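Local atomic coordinates of probable glutamine synthetase (Pseudomonas aeruginosa, PDB entry 4HPP), a protein that belongs to the glutamine synthetase family, with an N-terminal domain and a catalytic domain whose pocket holds magnesium and glutamic acid in this model. Residues E117-D121 with S122-V126; R201-N204 with V205-T209; N257-E261 with L262-W266; D414-L417 with A418-H422. All blocks are in the same frame, centred on the assembly; numbering follows the deposited sequence.

In the fold
All four contacts are local, joining neighbours along the chain within the catalytic domain. Interaction 2 is the most buried, its centre about 9 Å from the centre of the chain, and lies mid-helix in 196-216; interaction 4 also lies within one helix, 410-427, but only half of its touching residues are buried. Interactions 1 and 3 sit at helix ends: a Schellman motif closes helix 108-121, and residues 257-261 lead into helix 261-281. These two meet through Y119 and W266, which both reach L241 of strand 235-243. Salt bridges occur around all four, the E117-R120-D121 network of interaction 1 on exposed residues; CH-pi contacts distinguish interactions 1 (V126 on Y119) and 4 (K420 on Y416).

Interaction 1 (E117-D121 with S122-V126)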
loop_
_atom_site.group_PDB
_atom_site.type_symbol
_atom_site.label_atom_id
_atom_site.label_comp_id
_atom_site.label_asym_id
_atom_site.label_seq_id
_atom_site.Cartn_x
_atom_site.Cartn_y
_atom_site.Cartn_z
ATOM N N GLU A 117 4.953 -57.792 0.403
ATOM C CA GLU A 117 4.616 -59.144 -0.094
ATOM C C GLU A 117 5.397 -60.301 0.606
ATOM O O GLU A 117 4.768 -61.171 1.219
ATOM C CB GLU A 117 4.764 -59.238 -1.635
ATOM C CG GLU A 117 4.320 -60.566 -2.300
ATOM C CD GLU A 117 2.890 -61.045 -1.937
ATOM O OE1 GLU A 117 2.592 -62.257 -2.146
ATOM O OE2 GLU A 117 2.052 -60.237 -1.439
ATOM N N ARG A 118 6.737 -60.299 0.505
ATOM C CA ARG A 118 7.623 -61.259 1.184
ATOM C C ARG A 118 7.340 -61.300 2.683
ATOM O O ARG A 118 7.504 -62.344 3.343
ATOM C CB ARG A 118 9.118 -60.914 0.990
ATOM C CG ARG A 118 9.599 -60.990 -0.434
ATOM C CD ARG A 118 11.104 -60.876 -0.549
ATOM N NE ARG A 118 11.690 -59.534 -0.503
ATOM C CZ ARG A 118 11.825 -58.708 -1.548
ATOM N NH1 ARG A 118 11.361 -59.028 -2.734
ATOM N NH2 ARG A 118 12.415 -57.532 -1.411
ATOM N N TYR A 119 6.939 -60.146 3.219
ATOM C CA TYR A 119 6.453 -60.133 4.567
ATOM C C TYR A 119 5.122 -60.867 4.693
ATOM O O TYR A 119 5.009 -61.749 5.560
ATOM C CB TYR A 119 6.384 -58.734 5.125
ATOM C CG TYR A 119 7.575 -58.394 5.992
ATOM C CD1 TYR A 119 8.793 -57.978 5.408
ATOM C CD2 TYR A 119 7.498 -58.485 7.399
ATOM C CE1 TYR A 119 9.896 -57.623 6.182
ATOM C CE2 TYR A 119 8.596 -58.134 8.179
ATOM C CZ TYR A 119 9.797 -57.711 7.565
ATOM O OH TYR A 119 10.917 -57.419 8.319
ATOM N N ARG A 120 4.152 -60.546 3.828
ATOM C CA ARG A 120 2.825 -61.168 3.899
ATOM C C ARG A 120 2.950 -62.702 3.772
ATOM O O ARG A 120 2.408 -63.432 4.596
ATOM C CB ARG A 120 1.866 -60.619 2.836
ATOM C CG ARG A 120 0.404 -60.439 3.309
ATOM C CD ARG A 120 -0.634 -60.270 2.186
ATOM N NE ARG A 120 -0.301 -61.107 1.024
ATOM C CZ ARG A 120 -0.395 -62.444 0.982
ATOM N NH1 ARG A 120 -0.824 -63.128 2.038
ATOM N NH2 ARG A 120 -0.047 -63.106 -0.114
ATOM N N ASP A 121 3.697 -63.167 2.766
ATOM C CA ASP A 121 3.900 -64.597 2.473
ATOM C C ASP A 121 4.171 -65.465 3.675
ATOM O O ASP A 121 3.625 -66.561 3.768
ATOM C CB ASP A 121 5.032 -64.803 1.462
ATOM C CG ASP A 121 4.585 -64.537 0.033
ATOM O OD1 ASP A 121 5.492 -64.369 -0.801
ATOM O OD2 ASP A 121 3.344 -64.480 -0.256
ATOM N N SER A 122 5.014 -64.981 4.579
ATOM C CA SER A 122 5.272 -65.651 5.852
ATOM C C SER A 122 4.391 -65.146 7.007
ATOM O O SER A 122 4.742 -65.330 8.167
ATOM C CB SER A 122 6.739 -65.504 6.235
ATOM O OG SER A 122 6.970 -64.182 6.638
ATOM N N GLY A 123 3.255 -64.520 6.694
ATOM C CA GLY A 123 2.231 -64.170 7.711
ATOM C C GLY A 123 2.310 -62.866 8.519
ATOM O O GLY A 123 1.535 -62.693 9.461
ATOM N N LEU A 124 3.212 -61.952 8.138
ATOM C CA LEU A 124 3.388 -60.643 8.803
ATOM C C LEU A 124 2.840 -59.417 7.999
ATOM O O LEU A 124 3.166 -59.231 6.823
ATOM C CB LEU A 124 4.868 -60.443 9.123
ATOM C CG LEU A 124 5.615 -61.677 9.609
ATOM C CD1 LEU A 124 7.054 -61.339 9.941
ATOM C CD2 LEU A 124 4.912 -62.196 10.847
ATOM N N GLN A 125 1.986 -58.623 8.635
ATOM C CA GLN A 125 1.569 -57.317 8.148
ATOM C C GLN A 125 2.583 -56.310 8.670
ATOM O O GLN A 125 3.034 -56.426 9.805
ATOM C CB GLN A 125 0.220 -56.926 8.730
ATOM C CG GLN A 125 -0.795 -58.053 8.814
ATOM C CD GLN A 125 -1.688 -58.196 7.589
ATOM O OE1 GLN A 125 -1.255 -58.701 6.546
ATOM N NE2 GLN A 125 -2.959 -57.778 7.721
ATOM N N VAL A 126 2.929 -55.306 7.869
ATOM C CA VAL A 126 3.813 -54.245 8.363
ATOM C C VAL A 126 3.112 -52.940 8.642
ATOM O O VAL A 126 2.464 -52.362 7.766
ATOM C CB VAL A 126 5.034 -54.048 7.468
ATOM C CG1 VAL A 126 5.917 -52.948 8.046
ATOM C CG2 VAL A 126 5.800 -55.375 7.406
#
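Y119 O and R120 O of the last helical turn are met by L124 N (3.1 Å from Y119 O) and G123 N (2.5 Å from R120 O, a short separation), the two bonds of a Schellman motif that ends helix 108-121, after which the chain enters strand 124-137. G123 is the C-prime residue, with a positive phi of 86°. Both N-H groups approach from above the carbonyl planes; L124 N lies 42° out of that of Y119. Weak bonds from S122 N and S122 OG add to Y119 O, the hydroxyl standing 3.3 Å away with its oxygen between the backbone N and the carbonyl carbon.

Apolar contact centres on the Y119 ring. V126 CG2 rests over one face in a CH-pi contact, 4.0 Å from the centroid and 29° off the normal. At the ring edge, near its plane, L124 CB comes within 3.7 Å of Y119 CD2. L239 and L241 of strand 235-243 and M346 and L350 of helix 342-358 also border this group, and Y119 OH is hydrogen-bonded to L350 O and W266 NE1.

On the outer side, E117, R120 and D121 form a salt-bridge network. R120 NH2 makes a weak bond to E117 OE1 at 3.4 Å, while D121 OD2, 3.7 Å from R120 NH2 and well out of the guanidinium plane, makes a long, purely electrostatic pair. Farther back along this arginine, R120 CG touches Q125 OE1 at 4.0 Å.

Interaction 2 (R201-N204 with V205-T209)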
loop_
_atom_site.group_PDB
_atom_site.type_symbol
_atom_site.label_atom_id
_atom_site.label_comp_id
_atom_site.label_asym_id
_atom_site.label_seq_id
_atom_site.Cartn_x
_atom_site.Cartn_y
_atom_site.Cartn_z
ATOM N N ARG A 201 2.397 -42.147 3.044
ATOM C CA ARG A 201 2.086 -41.138 4.086
ATOM C C ARG A 201 3.322 -40.247 4.359
ATOM O O ARG A 201 3.220 -39.007 4.372
ATOM C CB ARG A 201 1.542 -41.810 5.337
ATOM C CG ARG A 201 0.983 -40.912 6.416
ATOM C CD ARG A 201 0.042 -41.738 7.290
ATOM N NE ARG A 201 -1.206 -42.031 6.553
ATOM C CZ ARG A 201 -2.324 -42.600 7.026
ATOM N NH1 ARG A 201 -2.448 -42.987 8.273
ATOM N NH2 ARG A 201 -3.338 -42.763 6.208
ATOM N N ALA A 202 4.487 -40.868 4.485
ATOM C CA ALA A 202 5.668 -40.090 4.762
ATOM C C ALA A 202 5.805 -39.071 3.627
ATOM O O ALA A 202 5.938 -37.889 3.878
ATOM C CB ALA A 202 6.863 -40.989 4.868
ATOM N N VAL A 203 5.635 -39.495 2.374
ATOM C CA VAL A 203 5.780 -38.544 1.241
ATOM C C VAL A 203 4.687 -37.450 1.309
ATOM O O VAL A 203 4.998 -36.244 1.260
ATOM C CB VAL A 203 5.750 -39.250 -0.145
ATOM C CG1 VAL A 203 5.595 -38.233 -1.290
ATOM C CG2 VAL A 203 6.974 -40.127 -0.333
ATOM N N ASN A 204 3.429 -37.879 1.439
ATOM C CA ASN A 204 2.308 -36.970 1.606
ATOM C C ASN A 204 2.502 -35.951 2.716
ATOM O O ASN A 204 2.257 -34.748 2.517
ATOM C CB ASN A 204 1.052 -37.739 1.961
ATOM C CG ASN A 204 0.564 -38.618 0.852
ATOM O OD1 ASN A 204 0.843 -38.406 -0.311
ATOM N ND2 ASN A 204 -0.190 -39.620 1.220
ATOM N N VAL A 205 2.925 -36.406 3.888
ATOM C CA VAL A 205 3.227 -35.437 4.974
ATOM C C VAL A 205 4.259 -34.365 4.545
ATOM O O VAL A 205 4.126 -33.193 4.930
ATOM C CB VAL A 205 3.677 -36.103 6.298
ATOM C CG1 VAL A 205 4.270 -35.086 7.231
ATOM C CG2 VAL A 205 2.516 -36.830 6.976
ATOM N N ARG A 206 5.252 -34.739 3.733
ATOM C CA ARG A 206 6.257 -33.760 3.344
ATOM C C ARG A 206 5.742 -32.794 2.273
ATOM O O ARG A 206 6.040 -31.542 2.304
ATOM C CB ARG A 206 7.476 -34.480 2.812
ATOM C CG ARG A 206 8.181 -35.271 3.878
ATOM C CD ARG A 206 8.837 -36.509 3.273
ATOM N NE ARG A 206 9.494 -37.283 4.327
ATOM C CZ ARG A 206 10.607 -38.010 4.172
ATOM N NH1 ARG A 206 11.194 -38.032 2.971
ATOM N NH2 ARG A 206 11.116 -38.709 5.221
ATOM N N GLU A 207 5.015 -33.368 1.300
ATOM C CA GLU A 207 4.651 -32.602 0.168
ATOM C C GLU A 207 3.550 -31.590 0.538
ATOM O O GLU A 207 3.551 -30.433 0.033
ATOM C CB GLU A 207 4.338 -33.522 -0.999
ATOM C CG GLU A 207 5.602 -34.215 -1.499
ATOM C CD GLU A 207 6.618 -33.198 -1.971
ATOM O OE1 GLU A 207 7.780 -33.309 -1.600
ATOM O OE2 GLU A 207 6.239 -32.291 -2.729
ATOM N N VAL A 208 2.688 -31.987 1.485
ATOM C CA VAL A 208 1.586 -31.137 1.937
ATOM C C VAL A 208 2.097 -30.056 2.869
ATOM O O VAL A 208 1.722 -28.910 2.724
ATOM C CB VAL A 208 0.461 -31.951 2.620
ATOM C CG1 VAL A 208 -0.558 -31.022 3.280
ATOM C CG2 VAL A 208 -0.212 -32.881 1.628
ATOM N N THR A 209 2.952 -30.399 3.824
ATOM C CA THR A 209 3.593 -29.355 4.680
ATOM C C THR A 209 4.235 -28.254 3.831
ATOM O O THR A 209 3.890 -27.049 3.986
ATOM C CB THR A 209 4.619 -29.936 5.627
ATOM O OG1 THR A 209 3.969 -30.940 6.379
ATOM C CG2 THR A 209 5.155 -28.884 6.609
#
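V203 and E207 lie side by side and point the same way, V203 CG1 meeting E207 CG at 4.0 Å. Bending at chi2, E207 brings OE1 into a salt bridge with R210, and its side chain also packs on L150 of a neighbouring subunit. R206 instead sends its chain back along the helix: with CG anti to its carbonyl carbon (chi1 -67°), its CD passes 3.3 Å from A202 O, and the guanidinium stands obliquely to that oxygen before reaching weak bonds with H132 and T340 O.

These are successive turns of helix 196-216, which packs against strand 124-137 through A202 and V205 and against helix 159-169 through V208 and T209. Backbone i to i+4 bonds join the turns, V205 N lying 2.7 Å from R201 O.

Branched residues face the carbonyls of the preceding turn. V208 turns CG2 to 3.2 Å from N204 O, the same oxygen that accepts V208 N, while N204 OD1 bonds to Y91 and H93. T209 folds back, its OG1 giving a 2.7 Å bond to V205 O, which thereby accepts two donors, T209 OG1 and T209 N.

Interaction 3 (N257-E261 with L262-W266); sequences NDLSE and LGEHW
S260 and E261 offer their carbonyl oxygens to E264 N and H265 N at the N-terminal start of helix 261-281, where S260 occupies the N-cap position. H265 N is 2.9 Å from E261 O. The E264 N to S260 O bond measures 2.8 Å, though the position of this oxygen is less certain. S260 makes no capping bond with its side chain; its OG bonds instead to L249 O.

Van der Waals contact comes from L259, in the loop just ahead of the helix. Its CG is anti to the backbone N (chi1 -162°), and the branch turns so that L259 CD1 lies 3.5 Å from G263 CA, where the glycine presents only backbone. L259 CG also stands 3.7 Å from E264 N. On other sides of the turn, L262 and H265 reach I357 of helix 342-358, while W266 packs on L239 and L241 of strand 235-243.

E264 OE1 has a salt bridge to R255 NE, and the side chain of E261 also touches R255. The E261 and E264 carboxylates keep apart, OE2 to OE2 being 6.0 Å, which probably keeps their mutual repulsion modest. E261 and H265 lie alongside each other, carboxylate and imidazole planes only 10° apart; H265 ND1 is hydrogen-bonded to L361 O, while H265 NE2 rests 3.3 Å from E261 CG.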
loop_
_atom_site.group_PDB
_atom_site.type_symbol
_atom_site.label_atom_id
_atom_site.label_comp_id
_atom_site.label_asym_id
_atom_site.label_seq_id
_atom_site.Cartn_x
_atom_site.Cartn_y
_atom_site.Cartn_z
ATOM N N ASN A 257 11.589 -56.599 28.482
ATOM C CA ASN A 257 11.218 -55.541 27.525
ATOM C C ASN A 257 9.788 -55.702 26.987
ATOM O O ASN A 257 9.193 -54.725 26.546
ATOM C CB ASN A 257 12.178 -55.462 26.339
ATOM C CG ASN A 257 13.593 -55.084 26.739
ATOM O OD1 ASN A 257 13.830 -54.486 27.804
ATOM N ND2 ASN A 257 14.552 -55.423 25.873
ATOM N N ASP A 258 9.249 -56.926 27.061
ATOM C CA ASP A 258 7.939 -57.326 26.493
ATOM C C ASP A 258 8.127 -57.677 25.017
ATOM O O ASP A 258 7.168 -57.686 24.240
ATOM C CB ASP A 258 6.822 -56.276 26.705
ATOM C CG ASP A 258 6.596 -55.942 28.168
ATOM O OD1 ASP A 258 6.609 -56.859 29.031
ATOM O OD2 ASP A 258 6.385 -54.750 28.456
ATOM N N LEU A 259 9.382 -57.982 24.674
ATOM C CA LEU A 259 9.806 -58.338 23.326
ATOM C C LEU A 259 9.637 -59.840 23.069
ATOM O O LEU A 259 10.019 -60.645 23.914
ATOM C CB LEU A 259 11.279 -57.939 23.125
ATOM C CG LEU A 259 11.822 -57.827 21.704
ATOM C CD1 LEU A 259 10.797 -57.263 20.722
ATOM C CD2 LEU A 259 13.083 -56.971 21.681
ATOM N N SER A 260 9.051 -60.189 21.916
ATOM C CA SER A 260 8.945 -61.554 21.400
ATOM C C SER A 260 10.266 -62.121 20.998
ATOM O O SER A 260 11.181 -61.376 20.666
ATOM C CB SER A 260 8.127 -61.540 20.137
ATOM O OG SER A 260 6.836 -62.031 20.394
ATOM N N GLU A 261 10.367 -63.445 20.975
ATOM C CA GLU A 261 11.495 -64.085 20.297
ATOM C C GLU A 261 11.554 -63.566 18.862
ATOM O O GLU A 261 12.583 -63.013 18.452
ATOM C CB GLU A 261 11.365 -65.603 20.297
ATOM C CG GLU A 261 12.491 -66.286 19.537
ATOM C CD GLU A 261 12.863 -67.630 20.120
ATOM O OE1 GLU A 261 11.925 -68.419 20.391
ATOM O OE2 GLU A 261 14.087 -67.875 20.304
ATOM N N LEU A 262 10.449 -63.723 18.121
ATOM C CA LEU A 262 10.307 -63.029 16.837
ATOM C C LEU A 262 10.894 -61.579 16.894
ATOM O O LEU A 262 11.856 -61.235 16.187
ATOM C CB LEU A 262 8.840 -63.017 16.363
ATOM C CG LEU A 262 8.579 -62.231 15.055
ATOM C CD1 LEU A 262 9.241 -62.865 13.842
ATOM C CD2 LEU A 262 7.094 -62.054 14.783
ATOM N N GLY A 263 10.318 -60.755 17.761
ATOM C CA GLY A 263 10.825 -59.429 17.991
ATOM C C GLY A 263 12.325 -59.352 18.044
ATOM O O GLY A 263 12.930 -58.635 17.245
ATOM N N GLU A 264 12.932 -60.089 18.969
ATOM C CA GLU A 264 14.392 -60.049 19.120
ATOM C C GLU A 264 15.133 -60.434 17.832
ATOM O O GLU A 264 16.161 -59.855 17.531
ATOM C CB GLU A 264 14.862 -60.948 20.258
ATOM C CG GLU A 264 13.813 -61.221 21.316
ATOM C CD GLU A 264 14.384 -61.882 22.562
ATOM O OE1 GLU A 264 13.721 -61.787 23.632
ATOM O OE2 GLU A 264 15.493 -62.483 22.480
ATOM N N HIS A 265 14.630 -61.403 17.076
ATOM C CA HIS A 265 15.275 -61.731 15.806
ATOM C C HIS A 265 15.218 -60.527 14.880
ATOM O O HIS A 265 16.249 -60.045 14.365
ATOM C CB HIS A 265 14.654 -62.976 15.156
ATOM C CG HIS A 265 14.842 -64.267 15.957
ATOM N ND1 HIS A 265 16.053 -64.669 16.434
ATOM C CD2 HIS A 265 13.921 -65.267 16.328
ATOM C CE1 HIS A 265 15.901 -65.842 17.101
ATOM N NE2 HIS A 265 14.599 -66.201 17.034
ATOM N N TRP A 266 14.013 -59.998 14.697
ATOM C CA TRP A 266 13.825 -58.802 13.892
ATOM C C TRP A 266 14.765 -57.641 14.248
ATOM O O TRP A 266 15.533 -57.137 13.398
ATOM C CB TRP A 266 12.366 -58.392 13.923
ATOM C CG TRP A 266 12.085 -57.401 12.838
ATOM C CD1 TRP A 266 11.727 -57.667 11.528
ATOM C CD2 TRP A 266 12.180 -55.917 12.922
ATOM N NE1 TRP A 266 11.571 -56.497 10.827
ATOM C CE2 TRP A 266 11.834 -55.415 11.595
ATOM C CE3 TRP A 266 12.472 -54.996 13.946
ATOM C CZ2 TRP A 266 11.796 -54.041 11.303
ATOM C CZ3 TRP A 266 12.436 -53.615 13.647
ATOM C CH2 TRP A 266 12.113 -53.147 12.346
#

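Interaction 4 (D414-L417 with A418-H422)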
loop_
_atom_site.group_PDB
_atom_site.type_symbol
_atom_site.label_atom_id
_atom_site.label_comp_id
_atom_site.label_asym_id
_atom_site.label_seq_id
_atom_site.Cartn_x
_atom_site.Cartn_y
_atom_site.Cartn_z
ATOM N N ASP A 414 23.246 -50.448 -8.261
ATOM C CA ASP A 414 24.206 -49.809 -9.185
ATOM C C ASP A 414 23.869 -48.374 -9.391
ATOM O O ASP A 414 24.768 -47.488 -9.300
ATOM C CB ASP A 414 24.174 -50.440 -10.585
ATOM C CG ASP A 414 24.765 -51.836 -10.643
ATOM O OD1 ASP A 414 24.819 -52.566 -9.617
ATOM O OD2 ASP A 414 25.159 -52.212 -11.763
ATOM N N THR A 415 22.589 -48.126 -9.701
ATOM C CA THR A 415 22.180 -46.748 -9.989
ATOM C C THR A 415 22.229 -45.856 -8.732
ATOM O O THR A 415 22.696 -44.698 -8.782
ATOM C CB THR A 415 20.921 -46.670 -10.866
ATOM O OG1 THR A 415 20.139 -45.523 -10.523
ATOM C CG2 THR A 415 20.095 -47.921 -10.753
ATOM N N TYR A 416 21.877 -46.453 -7.597
ATOM C CA TYR A 416 22.009 -45.794 -6.298
ATOM C C TYR A 416 23.452 -45.549 -5.930
ATOM O O TYR A 416 23.866 -44.413 -5.634
ATOM C CB TYR A 416 21.332 -46.616 -5.199
ATOM C CG TYR A 416 21.217 -45.835 -3.918
ATOM C CD1 TYR A 416 22.215 -45.892 -2.940
ATOM C CD2 TYR A 416 20.146 -44.976 -3.702
ATOM C CE1 TYR A 416 22.124 -45.145 -1.771
ATOM C CE2 TYR A 416 20.051 -44.231 -2.536
ATOM C CZ TYR A 416 21.027 -44.323 -1.580
ATOM O OH TYR A 416 20.920 -43.586 -0.441
ATOM N N LEU A 417 24.223 -46.625 -5.935
ATOM C CA LEU A 417 25.629 -46.548 -5.573
ATOM C C LEU A 417 26.419 -45.585 -6.429
ATOM O O LEU A 417 27.312 -44.898 -5.943
ATOM C CB LEU A 417 26.267 -47.924 -5.709
ATOM C CG LEU A 417 26.162 -48.912 -4.554
ATOM C CD1 LEU A 417 26.982 -50.121 -4.942
ATOM C CD2 LEU A 417 26.646 -48.321 -3.225
ATOM N N ALA A 418 26.091 -45.529 -7.709
ATOM C CA ALA A 418 26.761 -44.577 -8.602
ATOM C C ALA A 418 26.277 -43.167 -8.396
ATOM O O ALA A 418 27.099 -42.199 -8.297
ATOM C CB ALA A 418 26.576 -44.983 -10.031
ATOM N N MET A 419 24.948 -43.025 -8.298
ATOM C CA MET A 419 24.397 -41.699 -8.089
ATOM C C MET A 419 24.943 -41.029 -6.818
ATOM O O MET A 419 25.072 -39.813 -6.775
ATOM C CB MET A 419 22.880 -41.713 -8.080
ATOM C CG MET A 419 22.326 -40.323 -7.796
ATOM S SD MET A 419 22.006 -39.987 -6.060
ATOM C CE MET A 419 20.473 -40.951 -5.879
ATOM N N LYS A 420 25.255 -41.799 -5.783
ATOM C CA LYS A 420 25.663 -41.185 -4.518
ATOM C C LYS A 420 27.158 -40.796 -4.484
ATOM O O LYS A 420 27.531 -39.726 -3.971
ATOM C CB LYS A 420 25.306 -42.102 -3.339
ATOM C CG LYS A 420 23.838 -42.178 -2.943
ATOM C CD LYS A 420 23.366 -40.851 -2.329
ATOM C CE LYS A 420 21.845 -40.842 -2.213
ATOM N NZ LYS A 420 21.467 -39.503 -1.712
ATOM N N ARG A 421 28.010 -41.662 -5.028
ATOM C CA ARG A 421 29.415 -41.304 -5.286
ATOM C C ARG A 421 29.466 -39.926 -5.932
ATOM O O ARG A 421 30.298 -39.018 -5.545
ATOM C CB ARG A 421 30.038 -42.314 -6.280
ATOM C CG ARG A 421 30.399 -43.671 -5.695
ATOM C CD ARG A 421 31.268 -43.512 -4.430
ATOM N NE ARG A 421 31.306 -44.766 -3.674
ATOM C CZ ARG A 421 31.743 -44.889 -2.426
ATOM N NH1 ARG A 421 32.193 -43.836 -1.773
ATOM N NH2 ARG A 421 31.729 -46.080 -1.837
ATOM N N HIS A 422 28.560 -39.799 -6.919
ATOM C CA HIS A 422 28.448 -38.620 -7.710
ATOM C C HIS A 422 27.952 -37.473 -6.882
ATOM O O HIS A 422 28.462 -36.329 -6.988
ATOM C CB HIS A 422 27.604 -38.871 -8.935
ATOM C CG HIS A 422 27.514 -37.670 -9.842
ATOM N ND1 HIS A 422 26.549 -37.530 -10.773
ATOM C CD2 HIS A 422 28.304 -36.512 -9.906
ATOM C CE1 HIS A 422 26.719 -36.342 -11.403
ATOM N NE2 HIS A 422 27.801 -35.731 -10.867
#
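A418 packs back on D414 one turn earlier in helix 410-427: its N bonds to D414 O at 2.8 Å, and A418 CB lies 3.2 Å from the same oxygen.

M419 repeats this step with T415. M419 N reaches T415 O at 2.8 Å, and M419 CB closes to 3.1 Å from that oxygen.

K420 makes the principal side-chain contact. Its CG is anti to the carbonyl carbon (chi1 -75°), and the bend at chi2 carries the aliphatic chain obliquely across one face of the Y416 ring. K420 CG makes a CH-pi contact, 4.0 Å from the centroid of that ring and 25° off its normal, displaced toward the rim. Farther out, K420 CE comes 3.4 Å from Y416 OH. Both polar ends are engaged beyond the turn: Y416 OH bonds to A279 O, and K420 NZ forms a salt bridge with E423 and a bond to P283 O.

The R421 guanidinium, through NH2, forms a salt bridge with D396 and a hydrogen bond with Q399 OE1; both partners belong to helix 391-399, the helix on which L417 and K420 also pack. Within the turn, R421 N gives only a weak bond to L417 O, and R421 CG lies 3.3 Å from L417 O.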